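Long-range contacts in particle-associated lyase (Acinetobacter bacteriophage AP22, PDB 4Y9V), which probably cleaves the capsular polysaccharide of Acinetobacter baumannii as a tailspike lyase and binds a fragment of that saccharide: residues Leu43-Asp48 and Lys75-Lys80; Glu97-Thr102 and Lys212-Lys217; Glu60-Val65 and Tyr84-Leu89. One frame throughout, in Å; residues are numbered along the deposited sequence.

Contact 1. Residues Leu43-Asp48 and Lys75-Lys80; sequences LTAHLD and KKLHVK. With EDO (1,2-ethanediol), chain G; EDO (1,2-ethanediol), chain J; EDO (1,2-ethanediol), chain I.
A short, weakly bonded parallel strand pairing at the N-terminal end of the right-handed beta-helix joins Leu43-Asp48 to Lys75-Lys80, resting on the bridge between His46 and His78, whose CA atoms are 4.7 Å apart. Ala45 O is gripped by two donors of one residue: His78 N lies 2.9 Å away with an N-H...O angle of 169°, while ND1 of the same histidine makes a longer, more bent bond of 3.3 Å. The two nitrogens come from opposite faces of the Ala45 carbonyl plane, and the oxygen lies almost in the imidazole plane. With CG anti to the carbonyl carbon and beside the backbone N (chi1 -66°), the His78 ring can use ND1 on the acceptor that its own backbone N already holds, which favours this rotation of the ring. One residue on, Leu47 N donates a hydrogen bond to His78 O at 2.9 Å, meeting the oxygen head-on, with a C=O...N angle of 177°; His46 CA adds a CH...O contact to the same oxygen. The two imidazoles are set obliquely, neither stacked nor edge-to-face, their centroids 5.4 Å apart. His46 ND1 instead binds O1 of an ethanediol at 2.7 Å, at the edge of its ring. At the helix start, Leu47 CD2 and Val79 CG1 touch at 3.9 Å, their side chains side by side and pointing the same way. Water also joins Asp48 OD1 to Lys80 N, and Arg82 supplies a salt bridge to that carboxylate oxygen. His46 is the N-cap residue of helix 47-54, so the pairing ends where the helix begins. Strand 77-79 is bonded on its other side to strand 96-100, while Leu47 packs on Ile62, Val65 and Tyr84.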
# COMPACT_ATOMS: atom_id res chain seq x y z
N LEU A 43 -43.52 -2.52 -20.15
CA LEU A 43 -42.25 -3.11 -19.71
C LEU A 43 -41.24 -2.05 -19.29
O LEU A 43 -40.26 -2.43 -18.62
CB LEU A 43 -41.69 -4.03 -20.77
CG LEU A 43 -42.55 -5.28 -21.04
CD1 LEU A 43 -42.13 -5.92 -22.33
CD2 LEU A 43 -42.49 -6.24 -19.88
N THR A 44 -41.42 -0.80 -19.66
CA THR A 44 -40.51 0.26 -19.31
C THR A 44 -41.29 1.42 -18.69
O THR A 44 -42.21 1.92 -19.32
CB THR A 44 -39.76 0.78 -20.52
OG1 THR A 44 -39.22 -0.35 -21.22
CG2 THR A 44 -38.66 1.75 -20.18
N ALA A 45 -40.87 1.87 -17.51
CA ALA A 45 -41.51 2.99 -16.85
C ALA A 45 -40.70 4.28 -17.10
O ALA A 45 -39.50 4.31 -16.93
CB ALA A 45 -41.65 2.78 -15.37
N HIS A 46 -41.41 5.31 -17.50
CA HIS A 46 -40.87 6.64 -17.74
C HIS A 46 -41.60 7.67 -16.92
O HIS A 46 -42.81 7.67 -16.85
CB HIS A 46 -41.04 7.01 -19.22
CG HIS A 46 -40.25 6.19 -20.19
ND1 HIS A 46 -38.93 6.49 -20.42
CD2 HIS A 46 -40.56 5.12 -20.95
CE1 HIS A 46 -38.46 5.60 -21.31
NE2 HIS A 46 -39.44 4.77 -21.65
N LEU A 47 -40.85 8.65 -16.40
CA LEU A 47 -41.48 9.72 -15.64
C LEU A 47 -42.51 10.46 -16.50
O LEU A 47 -43.56 10.86 -16.01
CB LEU A 47 -40.42 10.67 -15.08
CG LEU A 47 -40.96 11.79 -14.21
CD1 LEU A 47 -41.58 11.23 -12.92
CD2 LEU A 47 -39.88 12.78 -13.89
N ASP A 48 -42.21 10.65 -17.79
CA ASP A 48 -43.10 11.48 -18.62
C ASP A 48 -44.51 10.89 -18.71
O ASP A 48 -45.47 11.67 -18.80
CB ASP A 48 -42.53 11.65 -20.02
CG ASP A 48 -41.54 12.81 -20.14
OD1 ASP A 48 -40.64 12.90 -19.30
OD2 ASP A 48 -41.67 13.58 -21.11
N LYS A 75 -40.36 -0.63 -10.23
CA LYS A 75 -39.01 -1.01 -9.79
C LYS A 75 -37.88 -0.44 -10.61
O LYS A 75 -36.69 -0.66 -10.22
CB LYS A 75 -38.91 -2.54 -9.79
CG LYS A 75 -39.80 -3.22 -8.77
CD LYS A 75 -40.14 -4.64 -8.90
CE LYS A 75 -40.97 -5.07 -7.67
NZ LYS A 75 -42.32 -4.41 -7.60
N LYS A 76 -38.20 0.29 -11.67
CA LYS A 76 -37.12 0.91 -12.44
C LYS A 76 -37.77 2.06 -13.19
O LYS A 76 -38.68 1.84 -14.01
CB LYS A 76 -36.50 -0.13 -13.36
CG LYS A 76 -35.30 0.36 -14.13
CD LYS A 76 -34.69 -0.79 -14.90
CE LYS A 76 -33.52 -0.39 -15.73
NZ LYS A 76 -32.76 -1.58 -16.31
N LEU A 77 -37.29 3.27 -12.92
CA LEU A 77 -37.87 4.47 -13.51
C LEU A 77 -36.84 5.19 -14.37
O LEU A 77 -35.76 5.57 -13.88
CB LEU A 77 -38.36 5.43 -12.43
CG LEU A 77 -39.01 6.73 -12.94
CD1 LEU A 77 -40.33 6.45 -13.62
CD2 LEU A 77 -39.14 7.73 -11.81
N HIS A 78 -37.19 5.42 -15.63
CA HIS A 78 -36.37 6.22 -16.55
C HIS A 78 -36.84 7.67 -16.49
O HIS A 78 -38.04 7.93 -16.50
CB HIS A 78 -36.51 5.68 -17.97
CG HIS A 78 -35.94 4.32 -18.13
ND1 HIS A 78 -36.55 3.16 -17.77
CD2 HIS A 78 -34.71 4.01 -18.64
CE1 HIS A 78 -35.65 2.14 -18.05
NE2 HIS A 78 -34.57 2.66 -18.59
N VAL A 79 -35.89 8.59 -16.43
CA VAL A 79 -36.18 10.02 -16.30
C VAL A 79 -35.48 10.81 -17.40
O VAL A 79 -34.24 10.73 -17.54
CB VAL A 79 -35.80 10.55 -14.91
CG1 VAL A 79 -36.12 12.02 -14.79
CG2 VAL A 79 -36.49 9.74 -13.82
N LYS A 80 -36.25 11.60 -18.14
CA LYS A 80 -35.75 12.50 -19.15
C LYS A 80 -35.06 13.67 -18.53
O LYS A 80 -35.46 14.23 -17.49
CB LYS A 80 -36.95 12.99 -19.98
CG LYS A 80 -36.64 13.96 -21.10
CD LYS A 80 -37.84 14.29 -21.99
CE LYS A 80 -37.57 15.36 -22.98
NZ LYS A 80 -36.63 14.90 -24.06
C1 EDO G . -36.96 9.14 -20.79
O1 EDO G . -37.79 8.86 -19.73
C2 EDO G . -35.46 8.86 -20.49
O2 EDO G . -35.18 7.49 -20.39
C1 EDO J . -40.74 -0.84 -14.65
O1 EDO J . -40.06 -1.37 -13.50
C2 EDO J . -42.15 -1.35 -14.73
O2 EDO J . -42.94 -0.89 -13.65
C1 EDO I . -44.32 13.16 -23.25
O1 EDO I . -42.98 12.85 -23.38
C2 EDO I . -44.81 14.52 -23.69
O2 EDO I . -44.11 15.56 -22.95
O HOH W 1 -38.31 0.99 -16.54
O HOH W 2 -38.71 0.30 -16.34
O HOH W 3 -39.25 10.73 -18.36
O HOH W 4 -38.89 12.40 -17.37

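Contact 2. Residues Glu97-Thr102 and Lys212-Lys217; sequences EFVNET and KFNYLK. With EDO (1,2-ethanediol), chain B.
With chi1 at 62°, CG of Asn214 sits between its own backbone N and carbonyl carbon, and the amide reaches across to the main chain of Asn100. The two residues meet where a coil of the parallel beta-helix turns from strand 211-213 into strand 215-220. Asn214 OD1 accepts from Asn100 N at 2.8 Å with an N-H...O angle of 164°, and Asn214 ND2 donates to Asn100 O at 3.0 Å. Both backbone polar atoms of Asn100 are thus held by one side-chain amide, which does here what a neighbouring strand would do with its peptide groups. Asn100 replies with its own side chain: CG lies anti to the carbonyl carbon, and ND2 reaches Tyr215 O at 2.8 Å, nearly along the C=O axis. Ahead of the turn the pairing is regular and parallel, Glu97 facing Lys212 and Phe98 facing Phe213. Phe98 N bonds to Lys212 O at 2.9 Å, whereas the next link, Asn214 N to Phe98 O, is long and weak. On the face carrying Glu97 and Lys212 the charges do not meet directly, since Glu97 OE1 and Lys212 NZ are 4.7 Å apart; a water bridges Glu97 OE2 to that ammonium group instead. Thr102 of the second subunit packs on both residues. Beyond the turn Tyr215 OH accepts from Gly103 N, and Thr102 CA of the same chain stands over one face of the Tyr215 ring in a CH-pi contact, 4.0 Å from its centroid and 19° off the ring normal.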
# COMPACT_ATOMS: atom_id res chain seq x y z
N GLU A 97 -34.93 1.78 -8.53
CA GLU A 97 -33.81 2.11 -9.41
C GLU A 97 -34.17 3.27 -10.32
O GLU A 97 -35.19 3.20 -11.03
CB GLU A 97 -33.43 0.90 -10.25
CG GLU A 97 -32.30 1.19 -11.24
CD GLU A 97 -31.76 0.02 -12.01
OE1 GLU A 97 -32.32 -1.10 -11.89
OE2 GLU A 97 -30.73 0.21 -12.74
N PHE A 98 -33.34 4.31 -10.31
CA PHE A 98 -33.41 5.36 -11.31
C PHE A 98 -32.46 5.07 -12.47
O PHE A 98 -31.30 4.69 -12.27
CB PHE A 98 -32.93 6.71 -10.73
CG PHE A 98 -33.92 7.39 -9.83
CD1 PHE A 98 -34.92 8.22 -10.38
CD2 PHE A 98 -33.89 7.28 -8.43
CE1 PHE A 98 -35.79 8.91 -9.57
CE2 PHE A 98 -34.77 7.97 -7.63
CZ PHE A 98 -35.72 8.79 -8.19
N VAL A 99 -32.93 5.38 -13.69
CA VAL A 99 -32.10 5.47 -14.88
C VAL A 99 -32.32 6.89 -15.42
O VAL A 99 -33.28 7.18 -16.13
CB VAL A 99 -32.41 4.42 -15.94
CG1 VAL A 99 -31.38 4.53 -17.06
CG2 VAL A 99 -32.44 3.04 -15.36
N ASN A 100 -31.43 7.81 -15.01
CA ASN A 100 -31.56 9.22 -15.30
C ASN A 100 -30.66 9.64 -16.46
O ASN A 100 -29.48 9.31 -16.46
CB ASN A 100 -31.22 10.04 -14.06
CG ASN A 100 -32.21 9.79 -12.94
OD1 ASN A 100 -33.35 9.50 -13.15
ND2 ASN A 100 -31.73 9.94 -11.70
N GLU A 101 -31.19 10.40 -17.42
CA GLU A 101 -30.36 11.01 -18.43
C GLU A 101 -29.43 12.03 -17.77
O GLU A 101 -29.81 12.69 -16.79
CB GLU A 101 -31.23 11.66 -19.51
CG GLU A 101 -31.99 10.68 -20.38
CD GLU A 101 -32.71 11.34 -21.54
OE1 GLU A 101 -33.02 12.56 -21.43
OE2 GLU A 101 -33.01 10.68 -22.56
N THR A 102 -28.25 12.23 -18.33
CA THR A 102 -27.38 13.29 -17.87
C THR A 102 -28.13 14.62 -17.94
O THR A 102 -28.86 14.87 -18.92
CB THR A 102 -26.11 13.32 -18.73
OG1 THR A 102 -25.44 12.06 -18.52
CG2 THR A 102 -25.18 14.47 -18.35
N LYS A 212 -30.92 2.15 -6.18
CA LYS A 212 -29.91 2.24 -7.25
C LYS A 212 -30.14 3.45 -8.12
O LYS A 212 -31.27 3.90 -8.34
CB LYS A 212 -29.98 0.97 -8.16
CG LYS A 212 -29.72 -0.29 -7.35
CD LYS A 212 -29.66 -1.46 -8.30
CE LYS A 212 -28.44 -1.46 -9.22
NZ LYS A 212 -28.39 -2.79 -9.97
N PHE A 213 -29.04 3.94 -8.69
CA PHE A 213 -29.11 5.01 -9.68
C PHE A 213 -27.82 4.95 -10.50
O PHE A 213 -26.74 4.71 -9.96
CB PHE A 213 -29.28 6.39 -9.04
CG PHE A 213 -28.27 6.71 -7.95
CD1 PHE A 213 -28.58 6.36 -6.65
CD2 PHE A 213 -27.08 7.35 -8.20
CE1 PHE A 213 -27.71 6.62 -5.62
CE2 PHE A 213 -26.19 7.61 -7.17
CZ PHE A 213 -26.49 7.23 -5.88
N ASN A 214 -27.94 5.23 -11.79
CA ASN A 214 -26.79 5.44 -12.64
C ASN A 214 -26.15 6.81 -12.40
O ASN A 214 -24.92 6.98 -12.47
CB ASN A 214 -27.14 5.28 -14.11
CG ASN A 214 -28.15 6.29 -14.60
OD1 ASN A 214 -29.09 6.64 -13.89
ND2 ASN A 214 -27.99 6.81 -15.81
N TYR A 215 -27.00 7.80 -12.15
CA TYR A 215 -26.66 9.22 -12.15
C TYR A 215 -27.71 9.90 -11.29
O TYR A 215 -28.90 9.70 -11.55
CB TYR A 215 -26.75 9.73 -13.57
CG TYR A 215 -26.56 11.21 -13.81
CD1 TYR A 215 -27.60 12.10 -13.71
CD2 TYR A 215 -25.30 11.70 -14.17
CE1 TYR A 215 -27.42 13.45 -13.93
CE2 TYR A 215 -25.11 13.04 -14.42
CZ TYR A 215 -26.17 13.92 -14.31
OH TYR A 215 -26.07 15.26 -14.64
N LEU A 216 -27.26 10.68 -10.33
CA LEU A 216 -28.20 11.44 -9.49
C LEU A 216 -27.53 12.78 -9.25
O LEU A 216 -26.39 12.83 -8.75
CB LEU A 216 -28.52 10.64 -8.25
CG LEU A 216 -29.42 11.35 -7.25
CD1 LEU A 216 -30.73 11.74 -7.85
CD2 LEU A 216 -29.65 10.49 -5.99
N LYS A 217 -28.18 13.87 -9.64
CA LYS A 217 -27.67 15.23 -9.50
C LYS A 217 -28.78 16.06 -8.86
O LYS A 217 -29.93 16.04 -9.31
CB LYS A 217 -27.25 15.79 -10.84
CG LYS A 217 -26.66 17.20 -10.78
CD LYS A 217 -26.05 17.65 -12.10
CE LYS A 217 -25.64 19.10 -12.05
NZ LYS A 217 -24.95 19.49 -13.30
C1 EDO B . -32.97 10.60 -25.99
O1 EDO B . -32.03 11.33 -25.19
C2 EDO B . -34.03 11.50 -26.55
O2 EDO B . -33.49 12.44 -27.47
O HOH W 5 -30.85 -3.89 -11.04
O HOH W 6 -29.05 -1.94 -12.54

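Contact 3. Residues Glu60-Val65 and Tyr84-Leu89; sequences EDISTV and YIVNSL
Three donors converge on a single carboxylate oxygen, Asp61 OD1, and one of them comes from across the contact. Asn87 N reaches it at 3.1 Å from well above the carboxylate plane, with an N-H...O angle of 168°. Ser63 N, at 3.0 Å, is likewise far out of that plane, whereas Ser63 OG meets OD1 on its syn side at 2.7 Å. The serine hydroxyl passes the chain of bonds on, for Ser63 OG also accepts from Ser88 N at 3.0 Å. Asp61 and Ser63 together therefore hold two successive backbone N-H groups, those of Asn87 and Ser88, while waters link Asp61 OD2 to Ser88 OG and to Asn87 OD1. Beside this polar cluster the main chains join directly, Ile62 N to Ile85 O at 2.9 Å and 173°. Ile62, with CG1 between its backbone N and carbonyl carbon (chi1 71°), lays CD1 against Tyr84 CB at 3.6 Å and CG1 against Val86 CG2. The bond from Ser63 N to Asp61 OD1 closes an Asx turn, which leads through the N-cap residue Ile62 into helix 63-71 and fastens that helix start to the chain leaving strand 83-85.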
# COMPACT_ATOMS: atom_id res chain seq x y z
N GLU A 60 -43.55 21.92 -12.67
CA GLU A 60 -44.20 21.99 -11.37
C GLU A 60 -43.50 21.07 -10.38
O GLU A 60 -42.71 20.22 -10.76
CB GLU A 60 -45.69 21.61 -11.50
CG GLU A 60 -46.46 22.68 -12.27
CD GLU A 60 -47.89 22.33 -12.56
OE1 GLU A 60 -48.30 21.14 -12.76
OE2 GLU A 60 -48.60 23.35 -12.83
N ASP A 61 -43.82 21.19 -9.09
CA ASP A 61 -43.32 20.23 -8.11
C ASP A 61 -43.77 18.82 -8.49
O ASP A 61 -44.98 18.58 -8.64
CB ASP A 61 -43.87 20.64 -6.73
CG ASP A 61 -43.40 19.83 -5.55
OD1 ASP A 61 -42.52 18.96 -5.70
OD2 ASP A 61 -43.89 20.11 -4.43
N ILE A 62 -42.82 17.91 -8.62
CA ILE A 62 -43.11 16.54 -8.99
C ILE A 62 -43.11 15.59 -7.79
O ILE A 62 -43.19 14.38 -7.98
CB ILE A 62 -42.16 16.02 -10.09
CG1 ILE A 62 -40.73 15.81 -9.58
CG2 ILE A 62 -42.22 16.90 -11.33
CD1 ILE A 62 -39.88 14.95 -10.49
N SER A 63 -43.09 16.13 -6.57
CA SER A 63 -43.10 15.26 -5.38
C SER A 63 -44.23 14.23 -5.40
O SER A 63 -43.99 13.05 -5.10
CB SER A 63 -43.24 16.10 -4.14
OG SER A 63 -42.10 16.95 -3.95
N THR A 64 -45.44 14.65 -5.73
CA THR A 64 -46.54 13.70 -5.72
C THR A 64 -46.35 12.64 -6.78
O THR A 64 -46.85 11.49 -6.62
CB THR A 64 -47.92 14.35 -5.92
OG1 THR A 64 -47.99 14.98 -7.19
CG2 THR A 64 -48.28 15.28 -4.78
N VAL A 65 -45.68 12.94 -7.87
CA VAL A 65 -45.44 12.01 -8.96
C VAL A 65 -44.41 10.97 -8.53
O VAL A 65 -44.64 9.78 -8.70
CB VAL A 65 -45.02 12.76 -10.25
CG1 VAL A 65 -44.89 11.77 -11.38
CG2 VAL A 65 -46.04 13.83 -10.58
N TYR A 84 -36.12 19.32 -12.29
CA TYR A 84 -37.44 19.11 -11.68
C TYR A 84 -37.46 19.65 -10.27
O TYR A 84 -36.59 19.29 -9.44
CB TYR A 84 -37.76 17.63 -11.62
CG TYR A 84 -37.78 16.92 -12.94
CD1 TYR A 84 -38.91 16.93 -13.74
CD2 TYR A 84 -36.67 16.22 -13.41
CE1 TYR A 84 -38.94 16.26 -14.95
CE2 TYR A 84 -36.69 15.57 -14.62
CZ TYR A 84 -37.82 15.57 -15.40
OH TYR A 84 -37.89 14.92 -16.60
N ILE A 85 -38.50 20.40 -9.92
CA ILE A 85 -38.76 20.80 -8.55
C ILE A 85 -39.23 19.59 -7.73
O ILE A 85 -40.15 18.88 -8.15
CB ILE A 85 -39.82 21.90 -8.53
CG1 ILE A 85 -39.29 23.16 -9.21
CG2 ILE A 85 -40.31 22.17 -7.12
CD1 ILE A 85 -40.35 24.23 -9.46
N VAL A 86 -38.60 19.37 -6.57
CA VAL A 86 -38.99 18.33 -5.64
C VAL A 86 -38.98 18.94 -4.23
O VAL A 86 -37.96 18.95 -3.55
CB VAL A 86 -38.09 17.08 -5.68
CG1 VAL A 86 -38.60 16.03 -4.73
CG2 VAL A 86 -37.97 16.54 -7.10
N ASN A 87 -40.13 19.49 -3.79
CA ASN A 87 -40.16 20.18 -2.51
C ASN A 87 -40.32 19.27 -1.30
O ASN A 87 -40.08 19.71 -0.18
CB ASN A 87 -41.23 21.27 -2.53
CG ASN A 87 -40.81 22.45 -3.41
OD1 ASN A 87 -41.74 23.06 -3.97
ND2 ASN A 87 -39.56 22.76 -3.42
N SER A 88 -40.72 18.02 -1.50
CA SER A 88 -40.89 17.08 -0.41
C SER A 88 -39.63 16.24 -0.17
O SER A 88 -38.80 16.04 -1.05
CB SER A 88 -42.06 16.15 -0.71
OG SER A 88 -43.29 16.81 -0.77
N LEU A 89 -39.57 15.72 1.04
CA LEU A 89 -38.64 14.66 1.41
C LEU A 89 -39.23 13.35 0.92
O LEU A 89 -40.27 12.92 1.42
CB LEU A 89 -38.40 14.67 2.92
CG LEU A 89 -37.50 13.54 3.42
CD1 LEU A 89 -36.10 13.63 2.81
CD2 LEU A 89 -37.40 13.59 4.93
O HOH W 7 -40.30 21.01 -12.02
O HOH W 8 -40.47 20.42 -12.06
O HOH W 9 -44.16 19.07 -2.07
O HOH W 10 -44.49 22.65 -3.83

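From the N terminus the segments come in the order 43-48, 60-65, 75-80, 84-89, 97-102 and 212-217. Contact 1 closes a mostly helical loop of 26 residues, and contact 3 closes one of 18; the two cross, because 60-65 lies within the first loop and 75-80 within the second. They touch through Leu47 and through Val79 on Tyr84. Contact 2 follows both in series and closes a longer loop of 109 residues, which includes the Ig-like region. Contacts 1 and 2 are the outer pairings of a four-strand parallel sheet, connected by the 77-79/96-100 pairing (Leu77 N to Glu97 O). Contact 3 ties the start of helix 63-71 to the chain after strand 83-85.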